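PDB 2EO4: 150aa long hypothetical histidine triad nucleotide-binding protein from Sulfolobus tokodaii, which probably binds nucleotides and may act as a hydrolase, perhaps an adenylylsulfatase, as a zinc-binding member of the histidine triad family. Local coordinates for residues G68-A72 with V73-G77; I136-L139 with K140-I143; S113-P116 with R117-Q120. All blocks are in the same frame, centred on the assembly; numbering follows the deposited sequence.

Interaction 1: G68-A72 with V73-G77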
ATOM      1  N   GLY A  68     -15.311  -3.899   2.199  1.00 24.88           N
ATOM      2  CA  GLY A  68     -16.118  -5.087   1.984  1.00 25.01           C
ATOM      3  C   GLY A  68     -15.575  -6.305   2.707  1.00 25.75           C
ATOM      4  O   GLY A  68     -16.318  -7.029   3.367  1.00 24.51           O
ATOM      5  N   ILE A  69     -14.272  -6.542   2.582  1.00 23.92           N
ATOM      6  CA  ILE A  69     -13.655  -7.685   3.239  1.00 23.56           C
ATOM      7  C   ILE A  69     -13.723  -7.569   4.760  1.00 23.94           C
ATOM      8  O   ILE A  69     -14.061  -8.538   5.442  1.00 25.30           O
ATOM      9  CB  ILE A  69     -12.178  -7.841   2.814  1.00 22.67           C
ATOM     10  CG1 ILE A  69     -12.103  -8.201   1.328  1.00 24.11           C
ATOM     11  CG2 ILE A  69     -11.495  -8.923   3.661  1.00 23.66           C
ATOM     12  CD1 ILE A  69     -10.690  -8.176   0.746  1.00 24.01           C
ATOM     13  N   LYS A  70     -13.412  -6.389   5.292  1.00 25.36           N
ATOM     14  CA  LYS A  70     -13.431  -6.202   6.737  1.00 27.26           C
ATOM     15  C   LYS A  70     -14.803  -6.552   7.300  1.00 28.76           C
ATOM     16  O   LYS A  70     -14.916  -7.200   8.342  1.00 28.86           O
ATOM     17  CB  LYS A  70     -13.077  -4.762   7.110  1.00 28.41           C
ATOM     18  CG  LYS A  70     -13.020  -4.545   8.619  1.00 31.61           C
ATOM     19  CD  LYS A  70     -12.679  -3.114   9.004  1.00 34.07           C
ATOM     20  CE  LYS A  70     -12.637  -2.976  10.524  1.00 36.50           C
ATOM     21  NZ  LYS A  70     -12.462  -1.567  10.966  1.00 39.93           N
ATOM     22  N   ASP A  71     -15.843  -6.121   6.600  1.00 28.52           N
ATOM     23  CA  ASP A  71     -17.209  -6.390   7.028  1.00 29.43           C
ATOM     24  C   ASP A  71     -17.538  -7.877   6.920  1.00 29.68           C
ATOM     25  O   ASP A  71     -18.061  -8.477   7.862  1.00 31.81           O
ATOM     26  CB  ASP A  71     -18.186  -5.579   6.173  1.00 30.77           C
ATOM     27  CG  ASP A  71     -19.635  -5.814   6.560  1.00 34.59           C
ATOM     28  OD1 ASP A  71     -20.008  -5.476   7.703  1.00 33.94           O
ATOM     29  OD2 ASP A  71     -20.393  -6.339   5.719  1.00 35.37           O
ATOM     30  N   ALA A  72     -17.214  -8.468   5.774  1.00 29.63           N
ATOM     31  CA  ALA A  72     -17.495  -9.878   5.510  1.00 28.92           C
ATOM     32  C   ALA A  72     -16.861 -10.873   6.479  1.00 30.60           C
ATOM     33  O   ALA A  72     -17.525 -11.801   6.934  1.00 30.02           O
ATOM     34  CB  ALA A  72     -17.093 -10.226   4.078  1.00 30.02           C
ATOM     35  N   VAL A  73     -15.580 -10.696   6.792  1.00 28.77           N
ATOM     36  CA  VAL A  73     -14.912 -11.619   7.702  1.00 29.12           C
ATOM     37  C   VAL A  73     -14.798 -11.049   9.111  1.00 27.14           C
ATOM     38  O   VAL A  73     -14.126 -11.623   9.963  1.00 30.04           O
ATOM     39  CB  VAL A  73     -13.495 -11.989   7.196  1.00 28.56           C
ATOM     40  CG1 VAL A  73     -13.585 -12.581   5.799  1.00 30.35           C
ATOM     41  CG2 VAL A  73     -12.597 -10.764   7.205  1.00 28.37           C
ATOM     42  N   LYS A  74     -15.466  -9.924   9.347  1.00 27.64           N
ATOM     43  CA  LYS A  74     -15.447  -9.264  10.652  1.00 28.14           C
ATOM     44  C   LYS A  74     -14.028  -9.089  11.180  1.00 28.39           C
ATOM     45  O   LYS A  74     -13.713  -9.461  12.311  1.00 27.69           O
ATOM     46  CB  LYS A  74     -16.287 -10.059  11.659  1.00 31.29           C
ATOM     47  CG  LYS A  74     -17.776 -10.064  11.342  1.00 34.01           C
ATOM     48  CD  LYS A  74     -18.343  -8.650  11.375  1.00 38.68           C
ATOM     49  CE  LYS A  74     -19.814  -8.622  10.971  1.00 40.63           C
ATOM     50  NZ  LYS A  74     -20.008  -9.053   9.558  1.00 41.10           N
ATOM     51  N   ALA A  75     -13.171  -8.509  10.350  1.00 27.44           N
ATOM     52  CA  ALA A  75     -11.786  -8.285  10.733  1.00 27.24           C
ATOM     53  C   ALA A  75     -11.653  -7.066  11.634  1.00 26.25           C
ATOM     54  O   ALA A  75     -12.437  -6.122  11.539  1.00 27.47           O
ATOM     55  CB  ALA A  75     -10.926  -8.101   9.481  1.00 25.92           C
ATOM     56  N   ASP A  76     -10.658  -7.093  12.513  1.00 26.64           N
ATOM     57  CA  ASP A  76     -10.401  -5.973  13.405  1.00 26.58           C
ATOM     58  C   ASP A  76      -9.408  -5.038  12.732  1.00 26.61           C
ATOM     59  O   ASP A  76      -9.309  -3.860  13.073  1.00 26.97           O
ATOM     60  CB  ASP A  76      -9.831  -6.467  14.730  1.00 28.05           C
ATOM     61  CG  ASP A  76     -10.835  -7.281  15.513  1.00 29.93           C
ATOM     62  OD1 ASP A  76     -11.957  -6.771  15.713  1.00 30.86           O
ATOM     63  OD2 ASP A  76     -10.507  -8.414  15.915  1.00 30.02           O
ATOM     64  N   GLY A  77      -8.673  -5.580  11.768  1.00 26.77           N
ATOM     65  CA  GLY A  77      -7.702  -4.775  11.054  1.00 23.81           C
ATOM     66  C   GLY A  77      -7.395  -5.342   9.683  1.00 22.52           C
ATOM     67  O   GLY A  77      -7.874  -6.418   9.319  1.00 21.85           O
TER
HETATM   68  O   HOH W   1      -9.679  -1.616  11.667  1.00 40.95           O
HETATM   69  O   HOH W   2     -15.177  -5.744  11.393  1.00 41.43           O
HETATM   70  O   HOH W   3     -20.132 -11.250   7.943  1.00 60.85           O
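A Schellman motif closes helix 52-72 where I69, K70 and D71 meet V73, K74 and A75, and turns the chain into strand 77-84. The last regular helical bond runs from V73 N to I69 O at 3.0 Å and is almost straight, 173° at the hydrogen. Then the pairing changes: A75 N bonds K70 O at 3.0 Å, the i to i+5 bond that marks the motif, while K74 N makes a weak bond to D71 O. K74 is the C-prime residue, with the positive phi (50°) characteristic of that place, more often taken by glycine. Its side chain folds back over the helix end, bent at chi2 and chi4, and a lysine suits the place because its long chain can curl and bring an ammonium to a carbonyl at the C-terminal end of the helix, where the dipole would be expected to attract a positive charge. D71 OD1 lies near that ammonium but beyond a salt bridge, while OD2 bonds S135 OG of helix 122-143. On the apolar side, the CG2 methyls of I69 and V73 lie alongside each other at 4.1 Å; these branched residues suit the inner side, I69 resting on I99 and V73 on L128. A75, small enough for a buried turn, packs on P101. K70 stretches out from CG, its aliphatic part passing A75 O with CE at 3.3 Å, and packs on L48 of the second subunit. A water takes a hydrogen bond from K70 NZ and gives one to D76 O, within the classic beta bulge in which D76 and G77 both face T102. K74 NZ reaches D71 O at 2.6 Å, tilted 23° from the carbonyl plane, and a second water joins the same nitrogen to A72 O.

Interaction 2: I136-L139 with K140-I143; sequences IENL and KRKI
The R141 guanidinium has the amide oxygen of N138 at its edge and in its plane, OD1 lying 3.5 Å from NH1. The amide and guanidinium planes are turned 45° from each other and the two side chains cross at about a right angle, an electrostatic approach of the amide oxygen to the cationic edge. N138 suits this place because its amide offers a different side to each neighbour: ND2 is turned to the aliphatic end of K142, 3.6 Å from CE. K142 gets there by an unusual route for a helix, with CG between its backbone N and carbonyl carbon (chi1 64°), which carries the chain back along the helix past N138 O. CE and NZ of K142 both lie against L139 CD2, at 3.5 and 3.2 Å, the two side chains running side by side, so the ammonium itself lies close to the methyl. L139 is buried, with L64 and L67 of helix 52-72 against it, and its CD2 also meets I143 CD1 at 4.0 Å. K140 lays CG beside I136 O, 3.5 Å away. Beneath the side chains, K140 N bonds I136 O at 3.0 Å and K142 N bonds N138 O at 3.0 Å, while R141 N makes weak bonds to both E137 O and N138 O. Backbone bonds between R141 and both W148 and G149 bring the chain's tail back to this turn. The pattern, polar and charged residues outside and I136 and L139 inside, is that of an amphipathic helix, here the final turns of helix 122-143 packed on helix 52-72.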
ATOM      1  N   ILE A 136     -19.769  -6.140  -0.316  1.00 24.89           N
ATOM      2  CA  ILE A 136     -19.461  -5.066  -1.245  1.00 24.92           C
ATOM      3  C   ILE A 136     -20.745  -4.508  -1.864  1.00 24.50           C
ATOM      4  O   ILE A 136     -20.893  -3.296  -2.005  1.00 25.08           O
ATOM      5  CB  ILE A 136     -18.488  -5.555  -2.354  1.00 26.04           C
ATOM      6  CG1 ILE A 136     -17.122  -5.862  -1.722  1.00 26.57           C
ATOM      7  CG2 ILE A 136     -18.364  -4.504  -3.450  1.00 25.50           C
ATOM      8  CD1 ILE A 136     -16.050  -6.333  -2.707  1.00 27.65           C
ATOM      9  N   GLU A 137     -21.678  -5.387  -2.216  1.00 24.50           N
ATOM     10  CA  GLU A 137     -22.935  -4.938  -2.810  1.00 25.10           C
ATOM     11  C   GLU A 137     -23.633  -3.979  -1.858  1.00 24.24           C
ATOM     12  O   GLU A 137     -24.146  -2.944  -2.279  1.00 25.40           O
ATOM     13  CB  GLU A 137     -23.842  -6.133  -3.114  1.00 25.92           C
ATOM     14  CG  GLU A 137     -23.206  -7.110  -4.078  1.00 28.74           C
ATOM     15  CD  GLU A 137     -23.985  -8.396  -4.215  1.00 30.10           C
ATOM     16  OE1 GLU A 137     -24.561  -8.864  -3.209  1.00 29.33           O
ATOM     17  OE2 GLU A 137     -24.002  -8.949  -5.333  1.00 35.60           O
ATOM     18  N   ASN A 138     -23.637  -4.317  -0.573  1.00 24.61           N
ATOM     19  CA  ASN A 138     -24.272  -3.463   0.426  1.00 25.67           C
ATOM     20  C   ASN A 138     -23.578  -2.107   0.512  1.00 27.18           C
ATOM     21  O   ASN A 138     -24.227  -1.072   0.670  1.00 25.64           O
ATOM     22  CB  ASN A 138     -24.259  -4.142   1.794  1.00 26.88           C
ATOM     23  CG  ASN A 138     -24.879  -3.279   2.877  1.00 29.82           C
ATOM     24  OD1 ASN A 138     -26.046  -2.898   2.792  1.00 29.92           O
ATOM     25  ND2 ASN A 138     -24.096  -2.966   3.903  1.00 30.82           N
ATOM     26  N   LEU A 139     -22.253  -2.104   0.408  1.00 26.42           N
ATOM     27  CA  LEU A 139     -21.520  -0.848   0.464  1.00 27.61           C
ATOM     28  C   LEU A 139     -21.893   0.047  -0.713  1.00 29.26           C
ATOM     29  O   LEU A 139     -21.918   1.268  -0.589  1.00 30.43           O
ATOM     30  CB  LEU A 139     -20.010  -1.115   0.475  1.00 26.86           C
ATOM     31  CG  LEU A 139     -19.482  -1.633   1.812  1.00 29.04           C
ATOM     32  CD1 LEU A 139     -18.070  -2.185   1.631  1.00 29.98           C
ATOM     33  CD2 LEU A 139     -19.496  -0.508   2.835  1.00 30.66           C
ATOM     34  N   LYS A 140     -22.189  -0.557  -1.859  1.00 29.55           N
ATOM     35  CA  LYS A 140     -22.570   0.223  -3.026  1.00 33.57           C
ATOM     36  C   LYS A 140     -23.977   0.791  -2.857  1.00 35.95           C
ATOM     37  O   LYS A 140     -24.323   1.810  -3.456  1.00 36.68           O
ATOM     38  CB  LYS A 140     -22.515  -0.643  -4.284  1.00 34.19           C
ATOM     39  CG  LYS A 140     -21.108  -1.019  -4.716  1.00 36.03           C
ATOM     40  CD  LYS A 140     -21.137  -1.899  -5.954  1.00 40.44           C
ATOM     41  CE  LYS A 140     -19.767  -1.968  -6.607  1.00 42.32           C
ATOM     42  NZ  LYS A 140     -19.320  -0.610  -7.034  1.00 43.69           N
ATOM     43  N   ARG A 141     -24.780   0.131  -2.030  1.00 37.68           N
ATOM     44  CA  ARG A 141     -26.152   0.564  -1.801  1.00 42.76           C
ATOM     45  C   ARG A 141     -26.274   1.658  -0.747  1.00 45.61           C
ATOM     46  O   ARG A 141     -27.199   2.469  -0.797  1.00 47.44           O
ATOM     47  CB  ARG A 141     -27.024  -0.629  -1.393  1.00 42.42           C
ATOM     48  CG  ARG A 141     -28.500  -0.278  -1.292  1.00 43.37           C
ATOM     49  CD  ARG A 141     -29.310  -1.342  -0.576  1.00 43.57           C
ATOM     50  NE  ARG A 141     -29.456  -2.574  -1.342  1.00 41.54           N
ATOM     51  CZ  ARG A 141     -28.874  -3.728  -1.025  1.00 43.68           C
ATOM     52  NH1 ARG A 141     -28.091  -3.810   0.047  1.00 44.02           N
ATOM     53  NH2 ARG A 141     -29.102  -4.810  -1.761  1.00 40.80           N
ATOM     54  N   LYS A 142     -25.350   1.688   0.209  1.00 48.73           N
ATOM     55  CA  LYS A 142     -25.411   2.698   1.260  1.00 51.62           C
ATOM     56  C   LYS A 142     -24.416   3.847   1.103  1.00 52.73           C
ATOM     57  O   LYS A 142     -24.588   4.903   1.714  1.00 53.80           O
ATOM     58  CB  LYS A 142     -25.239   2.041   2.635  1.00 52.71           C
ATOM     59  CG  LYS A 142     -23.891   1.387   2.879  1.00 54.27           C
ATOM     60  CD  LYS A 142     -23.854   0.757   4.267  1.00 55.65           C
ATOM     61  CE  LYS A 142     -22.481   0.192   4.601  1.00 56.84           C
ATOM     62  NZ  LYS A 142     -21.440   1.257   4.659  1.00 58.56           N
ATOM     63  N   ILE A 143     -23.380   3.651   0.292  1.00 53.72           N
ATOM     64  CA  ILE A 143     -22.390   4.707   0.083  1.00 54.34           C
ATOM     65  C   ILE A 143     -21.943   4.803  -1.375  1.00 54.34           C
ATOM     66  O   ILE A 143     -20.968   5.486  -1.688  1.00 54.26           O
ATOM     67  CB  ILE A 143     -21.131   4.500   0.971  1.00 55.19           C
ATOM     68  CG1 ILE A 143     -20.312   3.310   0.465  1.00 55.24           C
ATOM     69  CG2 ILE A 143     -21.547   4.278   2.420  1.00 54.93           C
ATOM     70  CD1 ILE A 143     -19.000   3.107   1.196  1.00 56.02           C
TER

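Interaction 3: S113-P116 with R117-Q120; sequences SFKP and RKEQ
K115 to K118 form a type II beta turn, closed by a bond from K118 N to K115 O at 3.2 Å, after which the chain runs back so that Q120 comes beside K115. P116 suits the second position because its ring fixes phi near the value the turn needs, and R117 takes the third with a positive phi of 65°. The Q120 side chain bridges the two arms. Its OE1 accepts from K115 N at 3.0 Å, in the carbonyl plane and on a lone pair, with the N-H aimed almost straight at it (176°). Its NE2 gives to K115 O at 2.6 Å; that oxygen lies in the Q120 amide plane, but NE2 comes from above the K115 carbonyl plane, not on a lone pair, and K118 N arrives from the opposite face. NE2 also bonds K118 O at 2.7 Å, so both ends of the amide are used and its rotation is fixed. The bend at chi2 folds the amide back against F114, whose CD1 is 3.4 Å from OE1, with ring and amide planes 23° apart. A leucine here would probably leave K115 N and K118 O without the amide and K115 O with K118 N alone of its two donors, so that the arms beyond the turn were less firmly held. Across the ends of the turn, K115 CE and K118 CD touch at 3.8 Å. F114 and Q120 both rest on P30, and Y125 OH bonds Q120 N. The whole is a beta turn braced by a side-chain amide, in the loop between strand 97-102 and helix 122-143.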
ATOM      1  N   SER A 113     -12.006 -24.728   9.340  1.00 60.36           N
ATOM      2  CA  SER A 113     -10.557 -24.882   9.295  1.00 58.80           C
ATOM      3  C   SER A 113      -9.910 -24.048   8.194  1.00 56.92           C
ATOM      4  O   SER A 113     -10.410 -23.975   7.071  1.00 57.32           O
ATOM      5  CB  SER A 113     -10.192 -26.354   9.098  1.00 59.52           C
ATOM      6  OG  SER A 113     -10.700 -26.841   7.868  1.00 60.92           O
ATOM      7  N   PHE A 114      -8.793 -23.418   8.534  1.00 53.87           N
ATOM      8  CA  PHE A 114      -8.046 -22.592   7.597  1.00 50.59           C
ATOM      9  C   PHE A 114      -6.574 -22.956   7.734  1.00 50.13           C
ATOM     10  O   PHE A 114      -6.050 -23.037   8.845  1.00 50.37           O
ATOM     11  CB  PHE A 114      -8.242 -21.108   7.921  1.00 47.08           C
ATOM     12  CG  PHE A 114      -7.453 -20.183   7.035  1.00 42.00           C
ATOM     13  CD1 PHE A 114      -7.859 -19.933   5.727  1.00 40.48           C
ATOM     14  CD2 PHE A 114      -6.287 -19.583   7.500  1.00 41.42           C
ATOM     15  CE1 PHE A 114      -7.111 -19.099   4.894  1.00 38.14           C
ATOM     16  CE2 PHE A 114      -5.531 -18.748   6.675  1.00 39.11           C
ATOM     17  CZ  PHE A 114      -5.945 -18.508   5.370  1.00 37.74           C
ATOM     18  N   LYS A 115      -5.911 -23.180   6.606  1.00 49.41           N
ATOM     19  CA  LYS A 115      -4.497 -23.532   6.611  1.00 49.72           C
ATOM     20  C   LYS A 115      -3.670 -22.377   6.052  1.00 48.11           C
ATOM     21  O   LYS A 115      -3.506 -22.250   4.839  1.00 47.24           O
ATOM     22  CB  LYS A 115      -4.269 -24.794   5.777  1.00 52.28           C
ATOM     23  CG  LYS A 115      -5.031 -26.014   6.284  1.00 55.30           C
ATOM     24  CD  LYS A 115      -4.822 -27.226   5.384  1.00 58.35           C
ATOM     25  CE  LYS A 115      -3.363 -27.665   5.357  1.00 60.41           C
ATOM     26  NZ  LYS A 115      -3.145 -28.834   4.455  1.00 61.97           N
ATOM     27  N   PRO A 116      -3.136 -21.520   6.938  1.00 46.96           N
ATOM     28  CA  PRO A 116      -2.323 -20.358   6.565  1.00 46.46           C
ATOM     29  C   PRO A 116      -1.224 -20.628   5.539  1.00 45.90           C
ATOM     30  O   PRO A 116      -0.493 -21.614   5.640  1.00 44.10           O
ATOM     31  CB  PRO A 116      -1.755 -19.896   7.904  1.00 46.72           C
ATOM     32  CG  PRO A 116      -2.862 -20.212   8.848  1.00 47.04           C
ATOM     33  CD  PRO A 116      -3.278 -21.602   8.403  1.00 47.52           C
ATOM     34  N   ARG A 117      -1.131 -19.740   4.551  1.00 44.99           N
ATOM     35  CA  ARG A 117      -0.125 -19.811   3.494  1.00 46.39           C
ATOM     36  C   ARG A 117      -0.207 -21.001   2.543  1.00 45.19           C
ATOM     37  O   ARG A 117       0.697 -21.209   1.734  1.00 47.37           O
ATOM     38  CB  ARG A 117       1.275 -19.750   4.113  1.00 48.50           C
ATOM     39  CG  ARG A 117       1.550 -18.450   4.850  1.00 52.74           C
ATOM     40  CD  ARG A 117       2.932 -18.438   5.485  1.00 57.38           C
ATOM     41  NE  ARG A 117       3.202 -17.169   6.155  1.00 60.99           N
ATOM     42  CZ  ARG A 117       2.507 -16.706   7.190  1.00 63.28           C
ATOM     43  NH1 ARG A 117       1.494 -17.408   7.682  1.00 64.58           N
ATOM     44  NH2 ARG A 117       2.820 -15.534   7.728  1.00 64.10           N
ATOM     45  N   LYS A 118      -1.284 -21.774   2.624  1.00 42.36           N
ATOM     46  CA  LYS A 118      -1.445 -22.930   1.749  1.00 40.39           C
ATOM     47  C   LYS A 118      -2.719 -22.822   0.918  1.00 36.76           C
ATOM     48  O   LYS A 118      -3.540 -21.935   1.145  1.00 34.78           O
ATOM     49  CB  LYS A 118      -1.489 -24.215   2.578  1.00 42.90           C
ATOM     50  CG  LYS A 118      -0.200 -24.517   3.333  1.00 47.18           C
ATOM     51  CD  LYS A 118      -0.333 -25.796   4.151  1.00 51.32           C
ATOM     52  CE  LYS A 118       0.988 -26.183   4.802  1.00 52.35           C
ATOM     53  NZ  LYS A 118       1.511 -25.114   5.695  1.00 55.05           N
ATOM     54  N   GLU A 119      -2.871 -23.718  -0.051  1.00 33.94           N
ATOM     55  CA  GLU A 119      -4.067 -23.732  -0.887  1.00 32.72           C
ATOM     56  C   GLU A 119      -5.174 -24.297  -0.004  1.00 33.01           C
ATOM     57  O   GLU A 119      -4.948 -25.252   0.739  1.00 31.60           O
ATOM     58  CB  GLU A 119      -3.862 -24.640  -2.099  1.00 33.14           C
ATOM     59  CG  GLU A 119      -4.956 -24.542  -3.148  1.00 35.26           C
ATOM     60  CD  GLU A 119      -4.765 -25.536  -4.279  1.00 37.29           C
ATOM     61  OE1 GLU A 119      -3.600 -25.843  -4.613  1.00 38.87           O
ATOM     62  OE2 GLU A 119      -5.778 -25.998  -4.843  1.00 38.19           O
ATOM     63  N   GLN A 120      -6.364 -23.707  -0.074  1.00 31.61           N
ATOM     64  CA  GLN A 120      -7.484 -24.166   0.741  1.00 31.77           C
ATOM     65  C   GLN A 120      -8.377 -25.110  -0.052  1.00 32.78           C
ATOM     66  O   GLN A 120      -8.174 -25.321  -1.246  1.00 30.98           O
ATOM     67  CB  GLN A 120      -8.327 -22.974   1.212  1.00 31.18           C
ATOM     68  CG  GLN A 120      -7.532 -21.846   1.849  1.00 31.04           C
ATOM     69  CD  GLN A 120      -6.771 -22.286   3.080  1.00 32.65           C
ATOM     70  OE1 GLN A 120      -7.351 -22.825   4.027  1.00 32.93           O
ATOM     71  NE2 GLN A 120      -5.462 -22.054   3.079  1.00 30.23           N
TER

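Overall arrangement
Along the chain, interaction 1 comes first, at the end of helix 52-72, then interaction 3 in the loop after strand 97-102, and last interaction 2 on helix 122-143. Interactions 1 and 2 have centres about 14 Å apart and touch where G68 packs on I136 and L139. Interaction 3 is about 18 Å from interaction 1 and about 29 Å from interaction 2, centre to centre, and touches neither; it lies in the loop leading into helix 122-143. Interactions 1 and 2 thus join helices 52-72 and 122-143 beside the antiparallel sheet of the HIT fold, while interaction 3 lies on the surface at the approach to the second helix, all away from the zinc site and the predicted active-site histidine.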